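PDB 4P0D: trypsin-resistant surface T6 protein from Streptococcus pyogenes serotype M6, which forms the backbone subunit of the pilus of this bacterium, and is probably linked into the fibre and to the cell wall by sortase. Local coordinates for residues A[198-203]-A[266-271]. The protein carries 1 engineered substitution. Numbering follows the deposited sequence.
Sequences MSEGLT and NNKAIV
Two type I beta turns, S199 to L202 and N266 to A269, meet in the Cna-B-like domain, and N266 joins them. Its side-chain amide reaches across to the first turn. ND2 donates to the carbonyl O of E200 at 2.9 Å in a nearly straight bond (170°), and to OG1 of T203, also at 2.9 Å. Both acceptors lie close to the amide plane, which fixes the rotation of the group. With chi1 65° the amide lies back over its own backbone, and OD1 accepts from K268 N at 2.8 Å, closing an Asx turn. The backbone N of N266 also donates to G201 O at 2.9 Å.

G201 has no side chain, and its CA lies against the K268–A269 peptide, 3.7 Å from K268 C and 3.6 Å from A269 N. At the exposed edge E200 and K268 cross at about a right angle. OE2 is 4.2 Å from NZ, too far for a salt bridge, so at most a weak electrostatic attraction. The T203 backbone pairs with V264 of strand 258-265. Q364 NE2, in the prealbumin-like domain range, donates to N267 O and A269 O, placing the loop at the junction with the next domain. This is a turn-to-turn contact at the end of a beta-strand pair, with an Asx turn in the loop, in an Ig-like pilin domain.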
loop_
_atom_site.group_PDB
_atom_site.type_symbol
_atom_site.label_atom_id
_atom_site.label_comp_id
_atom_site.label_asym_id
_atom_site.label_seq_id
_atom_site.Cartn_x
_atom_site.Cartn_y
_atom_site.Cartn_z
ATOM N N MET A 198 2.979 -4.762 -6.540
ATOM C CA MET A 198 4.173 -4.035 -6.937
ATOM C C MET A 198 4.039 -3.632 -8.394
ATOM O O MET A 198 3.518 -4.400 -9.199
ATOM C CB MET A 198 5.393 -4.939 -6.783
ATOM C CG MET A 198 5.700 -5.396 -5.370
ATOM S SD MET A 198 6.590 -4.115 -4.487
ATOM C CE MET A 198 6.385 -4.746 -2.826
ATOM N N SER A 199 4.534 -2.451 -8.746
ATOM C CA SER A 199 4.609 -2.057 -10.162
ATOM C C SER A 199 5.550 -3.015 -10.888
ATOM O O SER A 199 6.313 -3.762 -10.246
ATOM C CB SER A 199 5.099 -0.617 -10.311
ATOM O OG SER A 199 6.341 -0.461 -9.649
ATOM N N GLU A 200 5.500 -3.000 -12.217
ATOM C CA GLU A 200 6.081 -4.108 -12.973
ATOM C C GLU A 200 7.598 -4.184 -12.912
ATOM O O GLU A 200 8.142 -5.244 -13.135
ATOM C CB GLU A 200 5.573 -4.161 -14.433
ATOM C CG GLU A 200 6.005 -3.011 -15.321
ATOM C CD GLU A 200 5.830 -3.306 -16.810
ATOM O OE1 GLU A 200 6.176 -2.421 -17.610
ATOM O OE2 GLU A 200 5.377 -4.418 -17.190
ATOM N N GLY A 201 8.265 -3.079 -12.586
ATOM C CA GLY A 201 9.725 -3.046 -12.483
ATOM C C GLY A 201 10.296 -3.632 -11.194
ATOM O O GLY A 201 11.509 -3.583 -10.964
ATOM N N LEU A 202 9.412 -4.148 -10.340
ATOM C CA LEU A 202 9.790 -4.820 -9.107
ATOM C C LEU A 202 9.190 -6.208 -9.154
ATOM O O LEU A 202 8.046 -6.350 -9.549
ATOM C CB LEU A 202 9.218 -4.050 -7.920
ATOM C CG LEU A 202 9.679 -2.587 -7.837
ATOM C CD1 LEU A 202 8.702 -1.704 -7.077
ATOM C CD2 LEU A 202 11.069 -2.531 -7.208
ATOM N N THR A 203 9.950 -7.233 -8.793
ATOM C CA THR A 203 9.448 -8.586 -8.804
ATOM C C THR A 203 9.220 -8.995 -7.346
ATOM O O THR A 203 10.166 -9.161 -6.577
ATOM C CB THR A 203 10.408 -9.543 -9.534
ATOM O OG1 THR A 203 10.661 -9.059 -10.862
ATOM C CG2 THR A 203 9.828 -10.967 -9.607
ATOM N N ASN A 266 13.913 -5.195 -11.301
ATOM C CA ASN A 266 14.170 -5.918 -12.567
ATOM C C ASN A 266 14.421 -4.947 -13.730
ATOM O O ASN A 266 14.436 -3.742 -13.546
ATOM C CB ASN A 266 13.016 -6.887 -12.887
ATOM C CG ASN A 266 11.683 -6.178 -13.158
ATOM O OD1 ASN A 266 11.591 -5.278 -14.001
ATOM N ND2 ASN A 266 10.648 -6.585 -12.446
ATOM N N ASN A 267 14.664 -5.489 -14.909
ATOM C CA ASN A 267 15.042 -4.679 -16.076
ATOM C C ASN A 267 13.946 -3.729 -16.582
ATOM O O ASN A 267 14.252 -2.807 -17.325
ATOM C CB ASN A 267 15.512 -5.582 -17.217
ATOM C CG ASN A 267 14.386 -6.365 -17.834
ATOM O OD1 ASN A 267 13.891 -6.022 -18.902
ATOM N ND2 ASN A 267 13.957 -7.399 -17.157
ATOM N N LYS A 268 12.694 -3.945 -16.164
ATOM C CA LYS A 268 11.579 -3.058 -16.527
ATOM C C LYS A 268 11.420 -1.867 -15.580
ATOM O O LYS A 268 10.471 -1.084 -15.718
ATOM C CB LYS A 268 10.259 -3.839 -16.566
ATOM C CG LYS A 268 10.207 -4.939 -17.606
ATOM C CD LYS A 268 9.130 -5.958 -17.246
ATOM C CE LYS A 268 8.754 -6.812 -18.443
ATOM N NZ LYS A 268 7.675 -7.791 -18.110
ATOM N N ALA A 269 12.340 -1.702 -14.633
ATOM C CA ALA A 269 12.247 -0.596 -13.711
ATOM C C ALA A 269 12.239 0.702 -14.502
ATOM O O ALA A 269 13.074 0.925 -15.391
ATOM C CB ALA A 269 13.386 -0.605 -12.715
ATOM N N ILE A 270 11.288 1.551 -14.163
ATOM C CA ILE A 270 11.142 2.858 -14.804
ATOM C C ILE A 270 12.224 3.820 -14.331
ATOM O O ILE A 270 12.503 3.892 -13.131
ATOM C CB ILE A 270 9.757 3.444 -14.481
ATOM C CG1 ILE A 270 8.645 2.560 -15.085
ATOM C CG2 ILE A 270 9.658 4.911 -14.904
ATOM C CD1 ILE A 270 8.713 2.337 -16.587
ATOM N N VAL A 271 12.811 4.581 -15.266
ATOM C CA VAL A 271 13.755 5.639 -14.906
ATOM C C VAL A 271 13.047 7.006 -14.851
ATOM O O VAL A 271 12.150 7.273 -15.647
ATOM C CB VAL A 271 14.992 5.715 -15.860
ATOM C CG1 VAL A 271 15.620 4.347 -16.089
ATOM C CG2 VAL A 271 14.648 6.376 -17.182
#